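Local coordinates for protein putative glycyl-glycine endopeptidase lytM (Ruminococcus gnavus, PDB 3NYY) that is a putative glycyl-glycine endopeptidase of the LytM type that probably cleaves peptide bonds as a metallopeptidase, at residues F18-V23 and S83-W88; K10-S14 and Y222-G226. One frame throughout, in Å; residues are numbered along the deposited sequence.

Contact 1. Residues F18-V23 and S83-W88; sequences FRRQPV and SCRAIW. With SO4 (sulfate ion), chain F; SO4 (sulfate ion), chain E.
Trp-88 meets Gln-21 through its indole N-H: Trp-88 NE1 donates to Gln-21 OE1 at 3.0 Å, lying in the carbonyl plane of the amide with a C=O...N angle of 159°. The other end of the same amide turns back on its own segment, where Gln-21 NE2 gives a 2.9 Å, nearly straight bond (162°) to Phe-18 O. Gln-21, the first residue past helix 16-20, has positive phi, and its chain bends at the CB-CG bond (chi2 -86°), which folds NE2 over the centre of the Phe-18 ring. With both amide ends bonded, the group's rotation is fixed. A leucine here would probably leave the Trp-88 N-H without its acceptor and take from Phe-18 O the side-chain donor. Packing is tightest around Ile-87, whose CD1 reaches Gln-21 NE2 at 3.5 Å and Phe-18 CZ at 3.7 Å. Cys-84 SG lies at the edge of the Phe-18 ring, 3.9 Å from CE1, a sulfur-aromatic contact; Val-23 CG2 touches Trp-88 CZ2 more loosely at 4.1 Å. By contrast, the partly exposed Arg-19 and Arg-85 take no part in this packing; each binds a sulfate, probably from the crystallisation liquor. The contact joins helices 16-20 and 77-88, with Trp-45 of helix 37-48 and Pro-236 of helix 235-240 against Gln-21 and Val-23, and Leu-223 of strand 216-225 against Ile-87.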
ATOM      1  N   PHE A  18       9.291  -3.876 -18.727  1.00 12.13           N
ATOM      2  CA  PHE A  18       9.611  -2.472 -18.658  1.00 11.11           C
ATOM      3  C   PHE A  18       8.556  -1.715 -17.841  1.00 10.64           C
ATOM      4  O   PHE A  18       8.883  -0.897 -16.968  1.00 11.58           O
ATOM      5  CB  PHE A  18       9.757  -1.873 -20.050  1.00 12.75           C
ATOM      6  CG  PHE A  18      10.047  -0.410 -20.031  1.00 11.00           C
ATOM      7  CD1 PHE A  18      11.361   0.046 -19.863  1.00 14.12           C
ATOM      8  CD2 PHE A  18       9.023   0.525 -20.103  1.00 11.56           C
ATOM      9  CE1 PHE A  18      11.639   1.416 -19.837  1.00 15.46           C
ATOM     10  CE2 PHE A  18       9.296   1.894 -20.049  1.00 14.62           C
ATOM     11  CZ  PHE A  18      10.612   2.342 -19.913  1.00 13.18           C
ATOM     12  N   ARG A  19       7.298  -1.982 -18.118  1.00 10.70           N
ATOM     13  CA  ARG A  19       6.238  -1.263 -17.408  1.00 11.17           C
ATOM     14  C   ARG A  19       6.295  -1.472 -15.912  1.00 11.54           C
ATOM     15  O   ARG A  19       5.982  -0.563 -15.133  1.00 11.79           O
ATOM     16  CB  ARG A  19       4.868  -1.606 -17.953  1.00 11.07           C
ATOM     17  CG  ARG A  19       4.681  -1.220 -19.379  1.00 10.17           C
ATOM     18  CD  ARG A  19       3.326  -1.667 -19.901  1.00 11.40           C
ATOM     19  NE  ARG A  19       2.236  -0.917 -19.273  1.00 11.98           N
ATOM     20  CZ  ARG A  19       0.942  -1.147 -19.434  1.00 12.64           C
ATOM     21  NH1 ARG A  19       0.499  -2.146 -20.211  1.00 15.39           N
ATOM     22  NH2 ARG A  19       0.037  -0.376 -18.824  1.00 13.73           N
ATOM     23  N   ARG A  20       6.697  -2.688 -15.519  1.00 11.57           N
ATOM     24  CA  ARG A  20       6.798  -3.022 -14.092  1.00 11.98           C
ATOM     25  C   ARG A  20       7.940  -2.316 -13.346  1.00 13.02           C
ATOM     26  O   ARG A  20       7.856  -2.118 -12.140  1.00 13.31           O
ATOM     27  CB  ARG A  20       6.882  -4.546 -13.950  1.00 14.88           C
ATOM     28  CG  ARG A  20       6.980  -5.051 -12.483  1.00 18.77           C
ATOM     29  CD  ARG A  20       6.761  -6.554 -12.364  1.00 24.20           C
ATOM     30  NE  ARG A  20       7.604  -7.300 -13.302  1.00 23.93           N
ATOM     31  CZ  ARG A  20       8.809  -7.779 -13.046  1.00 22.51           C
ATOM     32  NH1 ARG A  20       9.377  -7.629 -11.852  1.00 27.10           N
ATOM     33  NH2 ARG A  20       9.487  -8.390 -14.015  1.00 27.47           N
ATOM     34  N   GLN A  21       9.004  -1.934 -14.064  1.00 10.22           N
ATOM     35  CA  GLN A  21      10.153  -1.191 -13.524  1.00 10.19           C
ATOM     36  C   GLN A  21      10.849  -1.944 -12.404  1.00 13.63           C
ATOM     37  O   GLN A  21      10.908  -1.469 -11.290  1.00 14.94           O
ATOM     38  CB  GLN A  21       9.724   0.198 -13.059  1.00 11.75           C
ATOM     39  CG  GLN A  21       9.157   1.072 -14.130  1.00 10.85           C
ATOM     40  CD  GLN A  21      10.167   1.855 -14.933  1.00 12.55           C
ATOM     41  OE1 GLN A  21      10.858   2.738 -14.406  1.00 12.44           O
ATOM     42  NE2 GLN A  21      10.259   1.528 -16.262  1.00 11.08           N
ATOM     43  N   PRO A  22      11.350  -3.159 -12.688  1.00 13.16           N
ATOM     44  CA  PRO A  22      11.895  -3.991 -11.585  1.00 13.93           C
ATOM     45  C   PRO A  22      13.244  -3.432 -11.112  1.00 13.91           C
ATOM     46  O   PRO A  22      14.214  -3.505 -11.843  1.00 14.93           O
ATOM     47  CB  PRO A  22      12.046  -5.351 -12.236  1.00 17.34           C
ATOM     48  CG  PRO A  22      12.168  -5.111 -13.680  1.00 15.95           C
ATOM     49  CD  PRO A  22      11.416  -3.851 -13.979  1.00 15.16           C
ATOM     50  N   VAL A  23      13.305  -2.952  -9.876  1.00 14.77           N
ATOM     51  CA  VAL A  23      14.540  -2.345  -9.339  1.00 14.42           C
ATOM     52  C   VAL A  23      14.800  -2.931  -7.961  1.00 17.73           C
ATOM     53  O   VAL A  23      14.036  -2.671  -7.021  1.00 18.87           O
ATOM     54  CB  VAL A  23      14.411  -0.826  -9.278  1.00 16.83           C
ATOM     55  CG1 VAL A  23      15.708  -0.201  -8.757  1.00 18.27           C
ATOM     56  CG2 VAL A  23      14.058  -0.254 -10.680  1.00 13.89           C
ATOM     57  N   SER A  83      13.194   6.659 -23.208  1.00 12.61           N
ATOM     58  CA  SER A  83      12.078   6.227 -22.381  1.00 11.80           C
ATOM     59  C   SER A  83      12.480   6.109 -20.901  1.00 12.70           C
ATOM     60  O   SER A  83      11.745   6.573 -20.015  1.00 11.93           O
ATOM     61  CB  SER A  83      11.437   4.918 -22.880  1.00 13.25           C
ATOM     62  OG  SER A  83      10.931   5.109 -24.198  1.00 16.28           O
ATOM     63  N   CYS A  84      13.649   5.514 -20.639  1.00 11.34           N
ATOM     64  CA  CYS A  84      14.158   5.387 -19.274  1.00 10.70           C
ATOM     65  C   CYS A  84      14.385   6.777 -18.662  1.00 10.25           C
ATOM     66  O   CYS A  84      13.946   7.018 -17.531  1.00 12.16           O
ATOM     67  CB  CYS A  84      15.446   4.596 -19.231  1.00  9.97           C
ATOM     68  SG  CYS A  84      15.290   2.877 -19.796  1.00 12.73           S
ATOM     69  N   ARG A  85      15.037   7.674 -19.395  1.00 10.90           N
ATOM     70  CA  ARG A  85      15.270   9.019 -18.867  1.00 10.84           C
ATOM     71  C   ARG A  85      13.974   9.827 -18.688  1.00 11.54           C
ATOM     72  O   ARG A  85      13.848  10.633 -17.761  1.00 10.49           O
ATOM     73  CB  ARG A  85      16.253   9.774 -19.757  1.00 11.42           C
ATOM     74  CG  ARG A  85      17.699   9.249 -19.681  1.00 11.62           C
ATOM     75  CD  ARG A  85      18.531  10.091 -20.591  1.00 14.99           C
ATOM     76  NE  ARG A  85      19.929   9.699 -20.503  1.00 14.58           N
ATOM     77  CZ  ARG A  85      20.733   9.420 -21.522  1.00 15.05           C
ATOM     78  NH1 ARG A  85      20.325   9.491 -22.781  1.00 16.33           N
ATOM     79  NH2 ARG A  85      21.999   9.074 -21.271  1.00 15.78           N
ATOM     80  N   ALA A  86      12.971   9.572 -19.533  1.00 11.28           N
ATOM     81  CA  ALA A  86      11.691  10.287 -19.414  1.00 11.68           C
ATOM     82  C   ALA A  86      11.047   9.960 -18.049  1.00 11.55           C
ATOM     83  O   ALA A  86      10.414  10.830 -17.456  1.00 12.88           O
ATOM     84  CB  ALA A  86      10.746   9.901 -20.549  1.00 10.05           C
ATOM     85  N   ILE A  87      11.174   8.725 -17.552  1.00  9.79           N
ATOM     86  CA  ILE A  87      10.634   8.332 -16.257  1.00  9.49           C
ATOM     87  C   ILE A  87      11.476   8.878 -15.098  1.00 12.17           C
ATOM     88  O   ILE A  87      10.937   9.360 -14.109  1.00 12.67           O
ATOM     89  CB  ILE A  87      10.508   6.815 -16.135  1.00  9.74           C
ATOM     90  CG1 ILE A  87       9.529   6.297 -17.176  1.00 13.52           C
ATOM     91  CG2 ILE A  87      10.038   6.303 -14.722  1.00 11.74           C
ATOM     92  CD1 ILE A  87       9.635   4.788 -17.342  1.00 13.23           C
ATOM     93  N   TRP A  88      12.797   8.757 -15.233  1.00  9.82           N
ATOM     94  CA  TRP A  88      13.726   8.895 -14.094  1.00 11.12           C
ATOM     95  C   TRP A  88      14.387  10.259 -14.007  1.00 11.45           C
ATOM     96  O   TRP A  88      14.576  10.748 -12.899  1.00 15.02           O
ATOM     97  CB  TRP A  88      14.819   7.805 -14.109  1.00  9.61           C
ATOM     98  CG  TRP A  88      14.265   6.474 -13.785  1.00  9.53           C
ATOM     99  CD1 TRP A  88      13.601   5.662 -14.639  1.00 12.34           C
ATOM    100  CD2 TRP A  88      14.264   5.833 -12.505  1.00 11.35           C
ATOM    101  NE1 TRP A  88      13.176   4.512 -13.952  1.00 10.31           N
ATOM    102  CE2 TRP A  88      13.583   4.605 -12.653  1.00 10.56           C
ATOM    103  CE3 TRP A  88      14.760   6.172 -11.251  1.00 10.86           C
ATOM    104  CZ2 TRP A  88      13.391   3.730 -11.597  1.00 11.56           C
ATOM    105  CZ3 TRP A  88      14.618   5.246 -10.193  1.00 11.28           C
ATOM    106  CH2 TRP A  88      13.920   4.060 -10.368  1.00 11.84           C
TER
HETATM  107  S   SO4 F 284      23.114   8.696 -24.940  1.00 39.62           S
HETATM  108  O1  SO4 F 284      22.608   7.891 -23.823  1.00 48.63           O
HETATM  109  O2  SO4 F 284      22.049   9.568 -25.424  1.00 45.34           O
HETATM  110  O3  SO4 F 284      24.247   9.470 -24.475  1.00 46.61           O
HETATM  111  O4  SO4 F 284      23.484   7.722 -25.970  1.00 44.37           O
HETATM  112  S   SO4 E 283      -3.233  -2.837 -21.535  1.00 80.22           S
HETATM  113  O1  SO4 E 283      -2.156  -2.028 -20.990  1.00 78.73           O
HETATM  114  O2  SO4 E 283      -4.330  -1.943 -21.905  1.00 81.42           O
HETATM  115  O3  SO4 E 283      -2.733  -3.582 -22.691  1.00 82.00           O
HETATM  116  O4  SO4 E 283      -3.711  -3.794 -20.534  1.00 84.02           O

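Contact 2. Residues K10-S14 and Y222-G226; sequences KPVVS and YLKEG
Glu-225 receives Ser-14 with both carboxylate oxygens. Ser-14 OG donates to Glu-225 OE2 over 2.6 Å, meeting the syn lone pair of that oxygen, while Ser-14 N reaches Glu-225 OE1 at 3.2 Å from above the carboxylate plane, 39° out of it. The Ser-14 hydroxyl stands between its own N and carbonyl carbon (chi1 58°), which brings OG and the backbone N to the same carboxylate. A water adds a third bond: it donates to Glu-225 OE1 at 2.6 Å and accepts a weak one from Val-13 N. An extended chain, with CG anti to the backbone N (chi1 -176°), carries the carboxylate across from the strand to the loop. The strand is 216-225 of the antiparallel sheet in the M23 peptidase region, here at the end that turns into strand 228-232, and the loop belongs to the LytM N-terminal region, so the contact ties the two regions together. Around the polar centre, Pro-11 CB lies 3.3 Å from Glu-225 OE1. Deeper in, Val-13 and Leu-223 cross at about a right angle, Val-13 CG1 against Leu-223 CB at 3.8 Å and Val-13 CG2 against Leu-223 CD1 at 3.9 Å. Ser-83 of helix 77-88 touches both of these side chains, and Ile-230 of strand 228-232 also packs on Val-13.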
ATOM      1  N   LYS A  10      12.240  -4.492 -30.325  1.00 22.82           N
ATOM      2  CA  LYS A  10      10.826  -4.082 -30.378  1.00 22.97           C
ATOM      3  C   LYS A  10      10.644  -2.842 -29.470  1.00 18.67           C
ATOM      4  O   LYS A  10      11.421  -2.622 -28.552  1.00 16.50           O
ATOM      5  CB  LYS A  10       9.930  -5.199 -29.824  1.00 25.36           C
ATOM      6  CG  LYS A  10       9.952  -6.516 -30.600  1.00 36.55           C
ATOM      7  CD  LYS A  10       9.119  -6.435 -31.872  1.00 42.21           C
ATOM      8  CE  LYS A  10       9.067  -7.782 -32.603  1.00 49.44           C
ATOM      9  NZ  LYS A  10      10.422  -8.233 -33.071  1.00 52.62           N
ATOM     10  N   PRO A  11       9.606  -2.022 -29.719  1.00 20.98           N
ATOM     11  CA  PRO A  11       9.375  -0.884 -28.827  1.00 17.44           C
ATOM     12  C   PRO A  11       9.283  -1.351 -27.374  1.00 13.66           C
ATOM     13  O   PRO A  11       8.630  -2.386 -27.070  1.00 15.28           O
ATOM     14  CB  PRO A  11       8.034  -0.330 -29.326  1.00 21.05           C
ATOM     15  CG  PRO A  11       7.988  -0.747 -30.773  1.00 22.30           C
ATOM     16  CD  PRO A  11       8.574  -2.107 -30.773  1.00 22.58           C
ATOM     17  N   VAL A  12       9.976  -0.639 -26.487  1.00 14.88           N
ATOM     18  CA  VAL A  12      10.145  -1.153 -25.125  1.00 14.88           C
ATOM     19  C   VAL A  12       9.023  -0.742 -24.178  1.00 14.29           C
ATOM     20  O   VAL A  12       8.707  -1.475 -23.256  1.00 12.62           O
ATOM     21  CB  VAL A  12      11.530  -0.773 -24.569  1.00 18.41           C
ATOM     22  CG1 VAL A  12      11.784  -1.442 -23.200  1.00 16.62           C
ATOM     23  CG2 VAL A  12      12.628  -1.229 -25.568  1.00 23.94           C
ATOM     24  N   VAL A  13       8.378   0.401 -24.424  1.00 14.86           N
ATOM     25  CA  VAL A  13       7.393   0.958 -23.467  1.00 12.81           C
ATOM     26  C   VAL A  13       6.248  -0.005 -23.148  1.00 14.43           C
ATOM     27  O   VAL A  13       5.871  -0.143 -21.975  1.00 17.97           O
ATOM     28  CB  VAL A  13       6.866   2.341 -23.904  1.00 13.14           C
ATOM     29  CG1 VAL A  13       5.774   2.848 -22.957  1.00 12.55           C
ATOM     30  CG2 VAL A  13       8.065   3.368 -23.921  1.00 14.45           C
ATOM     31  N   SER A  14       5.725  -0.710 -24.147  1.00 14.50           N
ATOM     32  CA  SER A  14       4.625  -1.656 -23.910  1.00 15.54           C
ATOM     33  C   SER A  14       5.040  -3.038 -23.427  1.00 16.17           C
ATOM     34  O   SER A  14       4.167  -3.883 -23.143  1.00 18.06           O
ATOM     35  CB  SER A  14       3.743  -1.774 -25.154  1.00 17.57           C
ATOM     36  OG  SER A  14       4.479  -2.189 -26.257  1.00 19.66           O
ATOM     37  N   TYR A 222       2.927   8.268 -17.645  1.00 10.48           N
ATOM     38  CA  TYR A 222       2.568   7.742 -18.958  1.00 11.80           C
ATOM     39  C   TYR A 222       3.585   8.146 -20.016  1.00 12.41           C
ATOM     40  O   TYR A 222       4.008   9.320 -20.095  1.00 11.99           O
ATOM     41  CB  TYR A 222       1.184   8.249 -19.424  1.00 11.24           C
ATOM     42  CG  TYR A 222       0.033   7.768 -18.580  1.00 10.38           C
ATOM     43  CD1 TYR A 222      -0.213   8.333 -17.334  1.00  9.81           C
ATOM     44  CD2 TYR A 222      -0.787   6.729 -19.004  1.00 10.80           C
ATOM     45  CE1 TYR A 222      -1.275   7.904 -16.554  1.00 10.21           C
ATOM     46  CE2 TYR A 222      -1.857   6.288 -18.218  1.00 11.71           C
ATOM     47  CZ  TYR A 222      -2.089   6.887 -17.004  1.00 12.74           C
ATOM     48  OH  TYR A 222      -3.156   6.415 -16.214  1.00 13.04           O
ATOM     49  N   LEU A 223       3.933   7.177 -20.860  1.00 11.98           N
ATOM     50  CA  LEU A 223       4.764   7.419 -22.040  1.00 11.25           C
ATOM     51  C   LEU A 223       3.982   7.057 -23.271  1.00 13.88           C
ATOM     52  O   LEU A 223       3.246   6.096 -23.283  1.00 13.39           O
ATOM     53  CB  LEU A 223       6.004   6.533 -21.981  1.00 10.95           C
ATOM     54  CG  LEU A 223       7.015   6.828 -20.848  1.00 14.35           C
ATOM     55  CD1 LEU A 223       8.197   5.806 -20.940  1.00 15.67           C
ATOM     56  CD2 LEU A 223       7.457   8.227 -20.894  1.00 21.30           C
ATOM     57  N   LYS A 224       4.173   7.842 -24.315  1.00 11.92           N
ATOM     58  CA  LYS A 224       3.453   7.644 -25.562  1.00 15.53           C
ATOM     59  C   LYS A 224       4.186   6.648 -26.449  1.00 17.08           C
ATOM     60  O   LYS A 224       5.400   6.737 -26.618  1.00 19.69           O
ATOM     61  CB  LYS A 224       3.225   8.986 -26.244  1.00 20.84           C
ATOM     62  CG  LYS A 224       1.993   8.950 -27.174  1.00 28.91           C
ATOM     63  CD  LYS A 224       1.508  10.336 -27.585  1.00 31.11           C
ATOM     64  CE  LYS A 224       0.297  10.216 -28.526  1.00 34.75           C
ATOM     65  NZ  LYS A 224      -0.135  11.581 -28.990  1.00 30.64           N
ATOM     66  N   GLU A 225       3.460   5.650 -26.959  1.00 13.60           N
ATOM     67  CA  GLU A 225       3.997   4.675 -27.901  1.00 13.29           C
ATOM     68  C   GLU A 225       3.002   4.576 -29.046  1.00 13.77           C
ATOM     69  O   GLU A 225       1.823   4.217 -28.858  1.00 13.01           O
ATOM     70  CB  GLU A 225       4.197   3.326 -27.236  1.00 13.01           C
ATOM     71  CG  GLU A 225       4.845   2.313 -28.153  1.00 16.10           C
ATOM     72  CD  GLU A 225       5.171   0.976 -27.460  1.00 20.68           C
ATOM     73  OE1 GLU A 225       6.246   0.872 -26.855  1.00 21.86           O
ATOM     74  OE2 GLU A 225       4.360   0.041 -27.539  1.00 21.93           O
ATOM     75  N   GLY A 226       3.434   4.978 -30.234  1.00 13.32           N
ATOM     76  CA  GLY A 226       2.490   5.196 -31.308  1.00 14.99           C
ATOM     77  C   GLY A 226       1.494   6.270 -30.861  1.00 14.13           C
ATOM     78  O   GLY A 226       1.858   7.304 -30.265  1.00 15.87           O
TER
HETATM   79  O   HOH W   1       8.356   2.416 -27.073  1.00 21.74           O

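Contact 1 is nested along the chain inside the loop closed by contact 2, and their centres lie about 11 Å apart. They also touch directly. Segment 10-14 lies in the loop that precedes helix 16-20, and Val-12 O comes within 3.4 Å of Phe-18 CB, while Val-13 O lies 3.1 Å from Arg-19 CG. On the other segments, Ser-83 OG approaches Val-13 CG2 at 3.4 Å and Ala-86 CB meets Leu-223 CD2 at 3.7 Å, so helix 77-88 bears on both partners of contact 2. Contact 1 is buried and internal to the LytM N-terminal region; contact 2, partly buried, reaches the M23 peptidase region. The sulfates of contact 1 sit on Arg-19 and Arg-85, the latter also salt-bridged to Asp-36.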